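Local atomic coordinates of hypothetical protein (PDB entry 2H9F), a protein that probably isomerises methylaconitate, as a PrpF-family enzyme of Pseudomonas aeruginosa. Residues A[9-14]-A[27-32]; A[73-78]-A[85-90]; A[197-202]-A[211-216]. All coordinates share one frame; numbering follows the deposited sequence.

From the N terminus, contact 1 (9-14 with 27-32) comes first: strand 7-17 turns back through strand 20-26, and the loop after strand 20-26 comes back to pack on strand 7-17. Contact 2 (73-78 with 85-90) opens only after contact 1 has closed, pairing the two strands of a beta hairpin. The two lie side by side, with centres 12 Å apart, and touch through Leu27, Leu30, Ile74, Leu75 and Ser76. Contact 3 (197-202 with 211-216) closes a later hairpin on the opposite side of the chain's centre, about 20 Å from contact 2 between nearest atoms. The three follow in series; none nests within or crosses another.

Contact 1: residues A[9-14]-A[27-32]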
ATOM      1  N   ARG A   9     -20.300 -10.788   5.035  1.00 31.26           N
ATOM      2  CA  ARG A   9     -19.866 -10.662   3.647  1.00 32.20           C
ATOM      3  C   ARG A   9     -20.718  -9.592   2.938  1.00 30.78           C
ATOM      4  O   ARG A   9     -21.968  -9.686   2.919  1.00 35.67           O
ATOM      5  CB  ARG A   9     -19.985 -12.002   2.889  1.00 33.56           C
ATOM      6  CG  ARG A   9     -19.465 -13.310   3.573  1.00 39.77           C
ATOM      7  CD  ARG A   9     -19.287 -14.449   2.510  1.00 42.91           C
ATOM      8  NE  ARG A   9     -20.449 -14.626   1.602  1.00 54.39           N
ATOM      9  CZ  ARG A   9     -20.422 -14.988   0.303  1.00 51.91           C
ATOM     10  NH1 ARG A   9     -19.296 -15.238  -0.347  1.00 53.29           N
ATOM     11  NH2 ARG A   9     -21.564 -15.097  -0.361  1.00 57.10           N
ATOM     12  N   ILE A  10     -20.056  -8.542   2.445  1.00 27.04           N
ATOM     13  CA  ILE A  10     -20.704  -7.382   1.782  1.00 28.91           C
ATOM     14  C   ILE A  10     -20.274  -7.317   0.343  1.00 29.00           C
ATOM     15  O   ILE A  10     -19.059  -7.240   0.056  1.00 28.44           O
ATOM     16  CB  ILE A  10     -20.429  -6.025   2.519  1.00 30.61           C
ATOM     17  CG1 ILE A  10     -20.732  -6.161   4.003  1.00 33.61           C
ATOM     18  CG2 ILE A  10     -21.292  -4.827   1.937  1.00 23.30           C
ATOM     19  CD1 ILE A  10     -20.160  -5.058   4.826  1.00 28.78           C
ATOM     20  N   PRO A  11     -21.247  -7.441  -0.580  1.00 28.76           N
ATOM     21  CA  PRO A  11     -20.920  -7.324  -2.006  1.00 31.62           C
ATOM     22  C   PRO A  11     -20.177  -6.027  -2.286  1.00 29.00           C
ATOM     23  O   PRO A  11     -20.611  -4.972  -1.871  1.00 26.94           O
ATOM     24  CB  PRO A  11     -22.286  -7.337  -2.704  1.00 30.03           C
ATOM     25  CG  PRO A  11     -23.236  -7.881  -1.702  1.00 33.04           C
ATOM     26  CD  PRO A  11     -22.680  -7.631  -0.349  1.00 27.76           C
ATOM     27  N   ALA A  12     -19.068  -6.119  -3.012  1.00 28.35           N
ATOM     28  CA  ALA A  12     -18.205  -4.967  -3.284  1.00 25.12           C
ATOM     29  C   ALA A  12     -17.415  -5.271  -4.540  1.00 27.88           C
ATOM     30  O   ALA A  12     -17.244  -6.422  -4.908  1.00 27.50           O
ATOM     31  CB  ALA A  12     -17.170  -4.710  -2.164  1.00 26.19           C
ATOM     32  N   THR A  13     -16.890  -4.196  -5.100  1.00 26.68           N
ATOM     33  CA  THR A  13     -16.003  -4.215  -6.247  1.00 29.80           C
ATOM     34  C   THR A  13     -14.830  -3.286  -5.934  1.00 27.94           C
ATOM     35  O   THR A  13     -14.996  -2.121  -5.497  1.00 27.25           O
ATOM     36  CB  THR A  13     -16.742  -3.794  -7.503  1.00 27.32           C
ATOM     37  OG1 THR A  13     -17.947  -4.575  -7.584  1.00 31.55           O
ATOM     38  CG2 THR A  13     -15.870  -4.038  -8.774  1.00 24.39           C
ATOM     39  N   TYR A  14     -13.638  -3.818  -6.168  1.00 28.37           N
ATOM     40  CA  TYR A  14     -12.440  -3.063  -5.928  1.00 28.70           C
ATOM     41  C   TYR A  14     -11.888  -2.643  -7.277  1.00 32.32           C
ATOM     42  O   TYR A  14     -11.546  -3.480  -8.115  1.00 26.72           O
ATOM     43  CB  TYR A  14     -11.471  -3.917  -5.117  1.00 31.44           C
ATOM     44  CG  TYR A  14     -10.210  -3.229  -4.652  1.00 30.27           C
ATOM     45  CD1 TYR A  14     -10.244  -2.085  -3.880  1.00 29.26           C
ATOM     46  CD2 TYR A  14      -8.979  -3.726  -4.995  1.00 30.43           C
ATOM     47  CE1 TYR A  14      -9.059  -1.453  -3.421  1.00 24.14           C
ATOM     48  CE2 TYR A  14      -7.797  -3.110  -4.547  1.00 26.83           C
ATOM     49  CZ  TYR A  14      -7.838  -1.982  -3.801  1.00 31.14           C
ATOM     50  OH  TYR A  14      -6.671  -1.419  -3.401  1.00 31.17           O
ATOM     51  N   LEU A  27     -25.505   1.050  -2.988  1.00 30.67           N
ATOM     52  CA  LEU A  27     -26.199   1.368  -1.740  1.00 30.80           C
ATOM     53  C   LEU A  27     -27.037   0.193  -1.208  1.00 31.16           C
ATOM     54  O   LEU A  27     -26.969  -0.138  -0.033  1.00 29.53           O
ATOM     55  CB  LEU A  27     -27.077   2.608  -1.918  1.00 30.76           C
ATOM     56  CG  LEU A  27     -27.906   3.086  -0.739  1.00 33.02           C
ATOM     57  CD1 LEU A  27     -27.049   3.561   0.442  1.00 34.98           C
ATOM     58  CD2 LEU A  27     -28.833   4.181  -1.250  1.00 28.42           C
ATOM     59  N   GLU A  28     -27.791  -0.448  -2.086  1.00 32.81           N
ATOM     60  CA  GLU A  28     -28.654  -1.573  -1.722  1.00 35.23           C
ATOM     61  C   GLU A  28     -27.903  -2.788  -1.175  1.00 32.83           C
ATOM     62  O   GLU A  28     -28.496  -3.614  -0.493  1.00 30.68           O
ATOM     63  CB  GLU A  28     -29.483  -2.010  -2.949  1.00 36.56           C
ATOM     64  CG  GLU A  28     -28.649  -2.691  -4.075  1.00 42.49           C
ATOM     65  CD  GLU A  28     -29.390  -2.805  -5.444  1.00 46.82           C
ATOM     66  OE1 GLU A  28     -30.355  -3.615  -5.459  1.00 48.10           O
ATOM     67  OE2 GLU A  28     -28.991  -2.107  -6.467  1.00 50.12           O
ATOM     68  N   ASP A  29     -26.613  -2.923  -1.494  1.00 32.50           N
ATOM     69  CA  ASP A  29     -25.795  -4.029  -0.974  1.00 31.73           C
ATOM     70  C   ASP A  29     -25.261  -3.809   0.440  1.00 32.79           C
ATOM     71  O   ASP A  29     -24.705  -4.737   1.056  1.00 31.74           O
ATOM     72  CB  ASP A  29     -24.614  -4.284  -1.888  1.00 33.07           C
ATOM     73  CG  ASP A  29     -25.018  -4.826  -3.237  1.00 32.86           C
ATOM     74  OD1 ASP A  29     -26.149  -5.395  -3.336  1.00 30.63           O
ATOM     75  OD2 ASP A  29     -24.190  -4.690  -4.201  1.00 30.31           O
ATOM     76  N   LEU A  30     -25.433  -2.604   0.976  1.00 31.70           N
ATOM     77  CA  LEU A  30     -24.872  -2.291   2.282  1.00 30.42           C
ATOM     78  C   LEU A  30     -25.789  -2.828   3.342  1.00 31.68           C
ATOM     79  O   LEU A  30     -27.009  -2.839   3.168  1.00 32.51           O
ATOM     80  CB  LEU A  30     -24.715  -0.777   2.493  1.00 29.76           C
ATOM     81  CG  LEU A  30     -23.652  -0.072   1.637  1.00 34.32           C
ATOM     82  CD1 LEU A  30     -23.654   1.456   1.865  1.00 26.65           C
ATOM     83  CD2 LEU A  30     -22.254  -0.641   1.847  1.00 25.84           C
ATOM     84  N   PRO A  31     -25.227  -3.167   4.501  1.00 31.62           N
ATOM     85  CA  PRO A  31     -26.091  -3.415   5.655  1.00 30.36           C
ATOM     86  C   PRO A  31     -27.089  -2.315   5.908  1.00 33.89           C
ATOM     87  O   PRO A  31     -26.841  -1.151   5.641  1.00 32.85           O
ATOM     88  CB  PRO A  31     -25.109  -3.510   6.810  1.00 31.74           C
ATOM     89  CG  PRO A  31     -23.844  -3.935   6.196  1.00 29.08           C
ATOM     90  CD  PRO A  31     -23.815  -3.266   4.861  1.00 28.89           C
ATOM     91  N   GLU A  32     -28.243  -2.692   6.428  1.00 32.96           N
ATOM     92  CA  GLU A  32     -29.323  -1.761   6.509  1.00 36.31           C
ATOM     93  C   GLU A  32     -28.900  -0.521   7.271  1.00 32.76           C
ATOM     94  O   GLU A  32     -29.241   0.585   6.886  1.00 32.87           O
ATOM     95  CB  GLU A  32     -30.528  -2.403   7.177  1.00 36.56           C
ATOM     96  CG  GLU A  32     -31.792  -1.542   7.105  1.00 44.07           C
ATOM     97  CD  GLU A  32     -32.980  -2.121   7.917  1.00 47.81           C
ATOM     98  OE1 GLU A  32     -32.959  -3.320   8.306  1.00 58.93           O
ATOM     99  OE2 GLU A  32     -33.938  -1.355   8.147  1.00 57.27           O
TER
HETATM  100  O   HOH W   1     -21.838  -3.570  -3.916  1.00 22.56           O
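Ile10 and Pro11 of strand 7-17 meet Asp29, Leu30 and Pro31, where the chain leaves a short 3-10 turn. The branches of Ile10 share the work. From CB, the methyl CG2 lies anti to the backbone N and reaches across to the backbone, 3.5 Å from Asp29 O, with Leu30 CD2 a looser neighbour at 4.3 Å. The other branch runs through CG1, beside the backbone N (chi1 -50°), and ends in CD1, which rests against CG and CD of Pro31, 4.1 Å from Pro31 CD. The two side chains cross at about a right angle.

Pro11 faces Asp29, and this is the polar half of the contact. Its CB approaches the carboxylate at Asp29 OD2 (3.6 Å), while Pro11 CG lies over Asp29 CB and CG. No direct hydrogen bond spans the two segments; instead a water donates both protons, one to Pro11 O at 2.8 Å and one to Asp29 OD2 at 2.6 Å. The same OD2 forms a salt bridge with Arg26, which probably helps to keep the carboxylate charged and in place.

Beyond the contact, Leu44 of helix 39-49 packs on Ile10, Leu30 and Pro31 together, Phe25 of strand 20-26 touches Ile10 and Leu30, and strand 388-392 brings Val389 to Ile10 and Trp388 to Pro11.

Contact 2: residues A[73-78]-A[85-90]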
ATOM      1  N   VAL A  73     -16.497   4.113  -1.943  1.00 32.59           N
ATOM      2  CA  VAL A  73     -17.488   4.791  -2.793  1.00 31.78           C
ATOM      3  C   VAL A  73     -18.814   4.050  -2.732  1.00 31.62           C
ATOM      4  O   VAL A  73     -18.833   2.816  -2.782  1.00 29.63           O
ATOM      5  CB  VAL A  73     -16.992   4.844  -4.246  1.00 29.92           C
ATOM      6  CG1 VAL A  73     -18.115   5.291  -5.250  1.00 30.46           C
ATOM      7  CG2 VAL A  73     -15.765   5.750  -4.359  1.00 32.33           C
ATOM      8  N   ILE A  74     -19.898   4.814  -2.545  1.00 30.16           N
ATOM      9  CA  ILE A  74     -21.296   4.344  -2.681  1.00 29.11           C
ATOM     10  C   ILE A  74     -21.919   4.939  -3.968  1.00 30.49           C
ATOM     11  O   ILE A  74     -21.844   6.148  -4.197  1.00 27.78           O
ATOM     12  CB  ILE A  74     -22.191   4.759  -1.481  1.00 30.08           C
ATOM     13  CG1 ILE A  74     -21.587   4.266  -0.149  1.00 28.40           C
ATOM     14  CG2 ILE A  74     -23.627   4.175  -1.681  1.00 25.52           C
ATOM     15  CD1 ILE A  74     -22.266   4.861   1.101  1.00 29.17           C
ATOM     16  N   LEU A  75     -22.469   4.072  -4.820  1.00 30.40           N
ATOM     17  CA  LEU A  75     -23.315   4.466  -5.963  1.00 31.69           C
ATOM     18  C   LEU A  75     -24.729   3.950  -5.725  1.00 32.08           C
ATOM     19  O   LEU A  75     -24.930   2.883  -5.109  1.00 30.24           O
ATOM     20  CB  LEU A  75     -22.809   3.883  -7.277  1.00 32.23           C
ATOM     21  CG  LEU A  75     -22.028   4.804  -8.201  1.00 37.33           C
ATOM     22  CD1 LEU A  75     -20.777   5.226  -7.565  1.00 39.65           C
ATOM     23  CD2 LEU A  75     -21.747   4.093  -9.505  1.00 34.49           C
ATOM     24  N   SER A  76     -25.696   4.752  -6.152  1.00 32.50           N
ATOM     25  CA  SER A  76     -27.108   4.407  -6.136  1.00 31.55           C
ATOM     26  C   SER A  76     -27.763   5.060  -7.356  1.00 33.76           C
ATOM     27  O   SER A  76     -27.204   6.009  -7.951  1.00 32.30           O
ATOM     28  CB  SER A  76     -27.777   4.919  -4.865  1.00 32.96           C
ATOM     29  OG  SER A  76     -27.693   6.325  -4.775  1.00 32.03           O
ATOM     30  N   LYS A  77     -28.925   4.537  -7.734  1.00 33.15           N
ATOM     31  CA  LYS A  77     -29.758   5.165  -8.731  1.00 35.48           C
ATOM     32  C   LYS A  77     -30.090   6.566  -8.264  1.00 35.48           C
ATOM     33  O   LYS A  77     -30.484   6.781  -7.120  1.00 32.80           O
ATOM     34  CB  LYS A  77     -31.035   4.347  -8.968  1.00 36.35           C
ATOM     35  CG  LYS A  77     -30.751   3.008  -9.713  1.00 39.99           C
ATOM     36  CD  LYS A  77     -32.014   2.334 -10.343  1.00 43.16           C
ATOM     37  CE  LYS A  77     -32.450   3.031 -11.663  1.00 49.72           C
ATOM     38  NZ  LYS A  77     -31.644   2.637 -12.865  1.00 45.65           N
ATOM     39  N   SER A  78     -29.913   7.533  -9.148  1.00 35.42           N
ATOM     40  CA  SER A  78     -30.105   8.907  -8.781  1.00 34.03           C
ATOM     41  C   SER A  78     -31.560   9.287  -8.611  1.00 39.19           C
ATOM     42  O   SER A  78     -32.418   8.894  -9.399  1.00 37.69           O
ATOM     43  CB  SER A  78     -29.532   9.786  -9.855  1.00 37.19           C
ATOM     44  OG  SER A  78     -29.539  11.113  -9.426  1.00 30.68           O
ATOM     45  N   VAL A  85     -26.842   8.074 -11.748  1.00 27.80           N
ATOM     46  CA  VAL A  85     -26.386   7.602 -10.448  1.00 28.46           C
ATOM     47  C   VAL A  85     -26.017   8.741  -9.532  1.00 29.24           C
ATOM     48  O   VAL A  85     -25.547   9.777  -9.984  1.00 29.81           O
ATOM     49  CB  VAL A  85     -25.175   6.667 -10.592  1.00 31.59           C
ATOM     50  CG1 VAL A  85     -25.617   5.334 -11.319  1.00 29.27           C
ATOM     51  CG2 VAL A  85     -23.994   7.384 -11.303  1.00 27.71           C
ATOM     52  N   ASP A  86     -26.248   8.552  -8.236  1.00 30.09           N
ATOM     53  CA  ASP A  86     -25.635   9.388  -7.219  1.00 29.30           C
ATOM     54  C   ASP A  86     -24.333   8.746  -6.766  1.00 30.81           C
ATOM     55  O   ASP A  86     -24.276   7.546  -6.514  1.00 32.35           O
ATOM     56  CB  ASP A  86     -26.549   9.569  -6.017  1.00 30.52           C
ATOM     57  CG  ASP A  86     -27.772  10.366  -6.329  1.00 31.63           C
ATOM     58  OD1 ASP A  86     -27.799  11.022  -7.391  1.00 38.94           O
ATOM     59  OD2 ASP A  86     -28.730  10.350  -5.514  1.00 42.96           O
ATOM     60  N   TYR A  87     -23.303   9.572  -6.630  1.00 31.83           N
ATOM     61  CA  TYR A  87     -21.947   9.150  -6.368  1.00 30.91           C
ATOM     62  C   TYR A  87     -21.463   9.842  -5.126  1.00 32.01           C
ATOM     63  O   TYR A  87     -21.405  11.058  -5.051  1.00 33.95           O
ATOM     64  CB  TYR A  87     -21.092   9.485  -7.588  1.00 34.43           C
ATOM     65  CG  TYR A  87     -19.607   9.606  -7.383  1.00 32.73           C
ATOM     66  CD1 TYR A  87     -18.914   8.671  -6.665  1.00 31.75           C
ATOM     67  CD2 TYR A  87     -18.894  10.653  -7.950  1.00 33.50           C
ATOM     68  CE1 TYR A  87     -17.546   8.780  -6.510  1.00 32.22           C
ATOM     69  CE2 TYR A  87     -17.521  10.784  -7.778  1.00 29.50           C
ATOM     70  CZ  TYR A  87     -16.854   9.848  -7.053  1.00 32.71           C
ATOM     71  OH  TYR A  87     -15.483   9.930  -6.878  1.00 36.45           O
ATOM     72  N   LEU A  88     -21.162   9.037  -4.120  1.00 31.83           N
ATOM     73  CA  LEU A  88     -20.705   9.509  -2.826  1.00 32.80           C
ATOM     74  C   LEU A  88     -19.334   8.916  -2.551  1.00 34.37           C
ATOM     75  O   LEU A  88     -19.149   7.717  -2.699  1.00 32.38           O
ATOM     76  CB  LEU A  88     -21.692   9.044  -1.757  1.00 36.27           C
ATOM     77  CG  LEU A  88     -21.953   9.910  -0.531  1.00 39.72           C
ATOM     78  CD1 LEU A  88     -22.335  11.329  -0.881  1.00 40.51           C
ATOM     79  CD2 LEU A  88     -23.043   9.220   0.318  1.00 38.29           C
ATOM     80  N   TYR A  89     -18.386   9.748  -2.128  1.00 33.88           N
ATOM     81  CA  TYR A  89     -17.015   9.335  -1.921  1.00 33.91           C
ATOM     82  C   TYR A  89     -16.582   9.661  -0.479  1.00 33.92           C
ATOM     83  O   TYR A  89     -16.824  10.766   0.035  1.00 33.16           O
ATOM     84  CB  TYR A  89     -16.176  10.014  -2.988  1.00 39.99           C
ATOM     85  CG  TYR A  89     -14.801  10.368  -2.578  1.00 43.88           C
ATOM     86  CD1 TYR A  89     -13.868   9.380  -2.293  1.00 47.66           C
ATOM     87  CD2 TYR A  89     -14.412  11.696  -2.489  1.00 46.23           C
ATOM     88  CE1 TYR A  89     -12.563   9.712  -1.909  1.00 49.84           C
ATOM     89  CE2 TYR A  89     -13.127  12.046  -2.100  1.00 45.93           C
ATOM     90  CZ  TYR A  89     -12.207  11.055  -1.811  1.00 51.18           C
ATOM     91  OH  TYR A  89     -10.921  11.406  -1.438  1.00 55.93           O
ATOM     92  N   GLY A  90     -16.052   8.644   0.205  1.00 32.46           N
ATOM     93  CA  GLY A  90     -15.534   8.745   1.568  1.00 29.99           C
ATOM     94  C   GLY A  90     -14.026   8.560   1.606  1.00 30.47           C
ATOM     95  O   GLY A  90     -13.521   7.532   1.176  1.00 33.11           O
TER
HETATM   96  O   HOH W   2     -25.003   6.930  -3.718  1.00 41.18           O
HETATM   97  O   HOH W   3     -29.577   7.877  -4.205  1.00 52.93           O
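Asp86 reaches across to Ser78, and its carboxylate and backbone are held from several directions. Ser78 OG, swung anti to its own backbone N (chi1 -172°), donates to Asp86 OD1 at 2.7 Å, arriving from above the carboxylate plane, 36° out of it. Ser78 OG in turn accepts the N-H of Gln80, so the hydroxyl links the aspartate to the turn. Asp86 OD2 accepts a hydrogen bond from a water that also donates to Lys77 O and accepts from Ser76 OG. A second water joins Ser76 OG to Asp86 O, so the serine hydroxyl is bracketed by two waters.

The frame is a beta hairpin, strands 71-77 and 85-92, with Ile74-Leu88 and Ser76-Asp86 as its hydrogen-bonded antiparallel pairs; Asp86 N to Ser76 O is the shortest of their four backbone bonds, at 2.7 Å.

Val85 brings its CB to 3.4 Å from Ser76 O, and its CA makes a bent CA-H...O contact with the same oxygen; Leu75 CG lies beside that CB at 4.4 Å. On the face that carries Val73, Leu75 and Tyr87, Val73 CG1 sits at the edge of the Tyr87 ring, 3.8 Å from Tyr87 CD1, and Leu75 CD1 comes to 4.0 Å from the same carbon. Helix 106-118 covers this face with Leu108, Ser109 and Phe115, and the hydroxyl of Tyr87 bonds to Cys105 O.

Contact 3: residues A[197-202]-A[211-216]; sequences NLVDDL and KATMIN
This is an antiparallel beta-hairpin contact, in which the short strand 200-204 pairs with strand 208-216, itself flanked by strand 220-225, and the loop leading into strand 200-204 packs alongside. Asp200 and Ala212 form the hydrogen-bonded pair, with Asp200 N to Ala212 O at 2.8 Å and the return bond from Ala212 N to Asp200 O. The next pair, Asp201 with Lys211, is non-hydrogen-bonded and is tied by its side chains instead. They lie side by side, pointing the same way, and the lysine chain, bent at chi2 (-61°), carries NZ to the syn lone pair of Asp201 OD1 at 2.7 Å.

Thr213 OG1 donates to Leu198 O, in the loop just before strand 200-204, at 2.5 Å and nearly in line with the carbonyl bond, and accepts the N-H of Leu335. Val199 CG2 packs beside that hydroxyl.

Met214, a selenomethionine bent at chi3 (-81°), lays its CE against Asp200 CB at 3.4 Å, while its selenium meets Leu202 CD1 at 4.1 Å. Leu202 CB also rests on the methyl of Ala212, at 3.9 Å. Ile253 and Arg260 of helix 244-260 adjoin Leu202.

The buried Asp200 carboxylate has several partners: Asn197 ND2 gives OD1 a nearly straight bond of 2.9 Å, Arg260 forms a salt bridge to that oxygen, and Thr195 bonds to OD2, where a water also linked to Met214 N is in reach. So many donors, one of them cationic, would be expected to favour the ionised form of Asp200, whereas the exposed Asp201-Lys211 pair balances its charge at the surface.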
ATOM      1  N   ASN A 197      -8.284  41.099 -17.989  1.00 38.61           N
ATOM      2  CA  ASN A 197      -7.742  41.016 -19.347  1.00 39.98           C
ATOM      3  C   ASN A 197      -7.276  39.634 -19.652  1.00 39.57           C
ATOM      4  O   ASN A 197      -6.788  38.947 -18.752  1.00 43.60           O
ATOM      5  CB  ASN A 197      -6.553  41.960 -19.502  1.00 40.57           C
ATOM      6  CG  ASN A 197      -6.910  43.371 -19.185  1.00 42.75           C
ATOM      7  OD1 ASN A 197      -7.920  43.883 -19.667  1.00 42.55           O
ATOM      8  ND2 ASN A 197      -6.082  44.023 -18.376  1.00 42.00           N
ATOM      9  N   LEU A 198      -7.394  39.251 -20.925  1.00 38.05           N
ATOM     10  CA  LEU A 198      -6.952  37.951 -21.402  1.00 39.64           C
ATOM     11  C   LEU A 198      -5.457  37.872 -21.480  1.00 35.87           C
ATOM     12  O   LEU A 198      -4.882  36.787 -21.358  1.00 36.33           O
ATOM     13  CB  LEU A 198      -7.526  37.685 -22.791  1.00 40.01           C
ATOM     14  CG  LEU A 198      -9.054  37.547 -22.883  1.00 44.52           C
ATOM     15  CD1 LEU A 198      -9.446  37.274 -24.334  1.00 40.33           C
ATOM     16  CD2 LEU A 198      -9.589  36.453 -21.954  1.00 42.95           C
ATOM     17  N   VAL A 199      -4.836  39.019 -21.735  1.00 35.36           N
ATOM     18  CA  VAL A 199      -3.382  39.154 -21.751  1.00 36.76           C
ATOM     19  C   VAL A 199      -3.016  40.490 -21.147  1.00 38.53           C
ATOM     20  O   VAL A 199      -3.679  41.487 -21.415  1.00 35.84           O
ATOM     21  CB  VAL A 199      -2.820  39.061 -23.180  1.00 38.38           C
ATOM     22  CG1 VAL A 199      -1.321  39.077 -23.154  1.00 43.78           C
ATOM     23  CG2 VAL A 199      -3.333  37.804 -23.852  1.00 32.75           C
ATOM     24  N   ASP A 200      -1.978  40.495 -20.319  1.00 36.65           N
ATOM     25  CA  ASP A 200      -1.507  41.701 -19.630  1.00 37.60           C
ATOM     26  C   ASP A 200      -0.026  41.910 -19.922  1.00 37.78           C
ATOM     27  O   ASP A 200       0.673  40.997 -20.424  1.00 33.47           O
ATOM     28  CB  ASP A 200      -1.679  41.544 -18.113  1.00 38.87           C
ATOM     29  CG  ASP A 200      -3.145  41.664 -17.640  1.00 43.76           C
ATOM     30  OD1 ASP A 200      -3.657  42.810 -17.488  1.00 41.34           O
ATOM     31  OD2 ASP A 200      -3.754  40.598 -17.354  1.00 45.75           O
ATOM     32  N   ASP A 201       0.459  43.111 -19.641  1.00 37.43           N
ATOM     33  CA  ASP A 201       1.904  43.359 -19.665  1.00 40.38           C
ATOM     34  C   ASP A 201       2.379  43.212 -18.238  1.00 40.00           C
ATOM     35  O   ASP A 201       2.023  44.008 -17.392  1.00 40.04           O
ATOM     36  CB  ASP A 201       2.208  44.727 -20.245  1.00 40.46           C
ATOM     37  CG  ASP A 201       1.891  44.792 -21.732  1.00 45.39           C
ATOM     38  OD1 ASP A 201       2.366  43.896 -22.470  1.00 50.46           O
ATOM     39  OD2 ASP A 201       1.156  45.711 -22.160  1.00 51.04           O
ATOM     40  N   LEU A 202       3.096  42.126 -17.960  1.00 40.09           N
ATOM     41  CA  LEU A 202       3.477  41.809 -16.601  1.00 39.52           C
ATOM     42  C   LEU A 202       4.861  42.349 -16.345  1.00 40.08           C
ATOM     43  O   LEU A 202       5.829  41.874 -16.924  1.00 40.97           O
ATOM     44  CB  LEU A 202       3.454  40.299 -16.385  1.00 39.06           C
ATOM     45  CG  LEU A 202       3.768  39.815 -14.960  1.00 38.21           C
ATOM     46  CD1 LEU A 202       2.700  40.264 -13.957  1.00 39.04           C
ATOM     47  CD2 LEU A 202       3.958  38.284 -15.005  1.00 37.48           C
ATOM     48  N   LYS A 211       4.417  39.597 -21.861  1.00 40.82           N
ATOM     49  CA  LYS A 211       3.022  39.255 -22.044  1.00 39.18           C
ATOM     50  C   LYS A 211       2.673  38.117 -21.093  1.00 38.10           C
ATOM     51  O   LYS A 211       3.463  37.210 -20.856  1.00 33.30           O
ATOM     52  CB  LYS A 211       2.736  38.843 -23.480  1.00 38.70           C
ATOM     53  CG  LYS A 211       2.938  39.933 -24.542  1.00 41.12           C
ATOM     54  CD  LYS A 211       2.040  41.126 -24.313  1.00 43.46           C
ATOM     55  CE  LYS A 211       2.280  42.228 -25.340  1.00 44.92           C
ATOM     56  NZ  LYS A 211       1.530  43.490 -25.005  1.00 43.85           N
ATOM     57  N   ALA A 212       1.499  38.175 -20.496  1.00 36.65           N
ATOM     58  CA  ALA A 212       1.104  37.104 -19.606  1.00 36.25           C
ATOM     59  C   ALA A 212      -0.412  36.948 -19.555  1.00 38.11           C
ATOM     60  O   ALA A 212      -1.119  37.928 -19.562  1.00 35.22           O
ATOM     61  CB  ALA A 212       1.686  37.348 -18.202  1.00 34.58           C
ATOM     62  N   THR A 213      -0.894  35.710 -19.512  1.00 37.05           N
ATOM     63  CA  THR A 213      -2.279  35.436 -19.163  1.00 35.61           C
ATOM     64  C   THR A 213      -2.297  34.894 -17.738  1.00 36.28           C
ATOM     65  O   THR A 213      -1.664  33.888 -17.441  1.00 36.71           O
ATOM     66  CB  THR A 213      -2.876  34.400 -20.117  1.00 36.77           C
ATOM     67  OG1 THR A 213      -3.066  35.016 -21.401  1.00 34.14           O
ATOM     68  CG2 THR A 213      -4.225  33.846 -19.580  1.00 32.40           C
HETATM   69  N   MSE A 214      -3.018  35.585 -16.871  1.00 35.80           N
HETATM   70  CA  MSE A 214      -3.189  35.230 -15.481  1.00 35.93           C
HETATM   71  C   MSE A 214      -4.650  34.791 -15.340  1.00 37.46           C
HETATM   72  O   MSE A 214      -5.560  35.590 -15.511  1.00 36.40           O
HETATM   73  CB  MSE A 214      -2.859  36.431 -14.601  1.00 34.55           C
HETATM   74  CG  MSE A 214      -1.362  36.703 -14.511  1.00 36.70           C
HETATM   75 SE   MSE A 214      -0.914  38.407 -13.816  0.70 35.70          SE
HETATM   76  CE  MSE A 214      -1.164  39.474 -15.483  1.00 38.96           C
ATOM     77  N   ILE A 215      -4.844  33.497 -15.116  1.00 37.81           N
ATOM     78  CA  ILE A 215      -6.142  32.862 -15.140  1.00 37.14           C
ATOM     79  C   ILE A 215      -6.377  32.063 -13.838  1.00 38.24           C
ATOM     80  O   ILE A 215      -5.500  31.363 -13.338  1.00 40.95           O
ATOM     81  CB  ILE A 215      -6.293  31.952 -16.420  1.00 38.23           C
ATOM     82  CG1 ILE A 215      -7.725  31.406 -16.540  1.00 40.51           C
ATOM     83  CG2 ILE A 215      -5.301  30.838 -16.430  1.00 36.28           C
ATOM     84  CD1 ILE A 215      -8.093  30.834 -17.895  1.00 35.68           C
ATOM     85  N   ASN A 216      -7.574  32.199 -13.291  1.00 39.04           N
ATOM     86  CA  ASN A 216      -8.000  31.415 -12.148  1.00 40.35           C
ATOM     87  C   ASN A 216      -8.991  30.355 -12.630  1.00 38.46           C
ATOM     88  O   ASN A 216     -10.180  30.605 -12.709  1.00 40.97           O
ATOM     89  CB  ASN A 216      -8.615  32.344 -11.093  1.00 40.78           C
ATOM     90  CG  ASN A 216      -8.957  31.630  -9.819  1.00 47.50           C
ATOM     91  OD1 ASN A 216      -8.516  30.484  -9.577  1.00 56.97           O
ATOM     92  ND2 ASN A 216      -9.767  32.283  -8.990  1.00 51.12           N
TER
HETATM   93  O   HOH W   4      -4.388  37.952 -17.867  1.00 32.46           O
HETATM   94  O   HOH W   5      -6.449  38.124 -15.378  1.00 34.95           O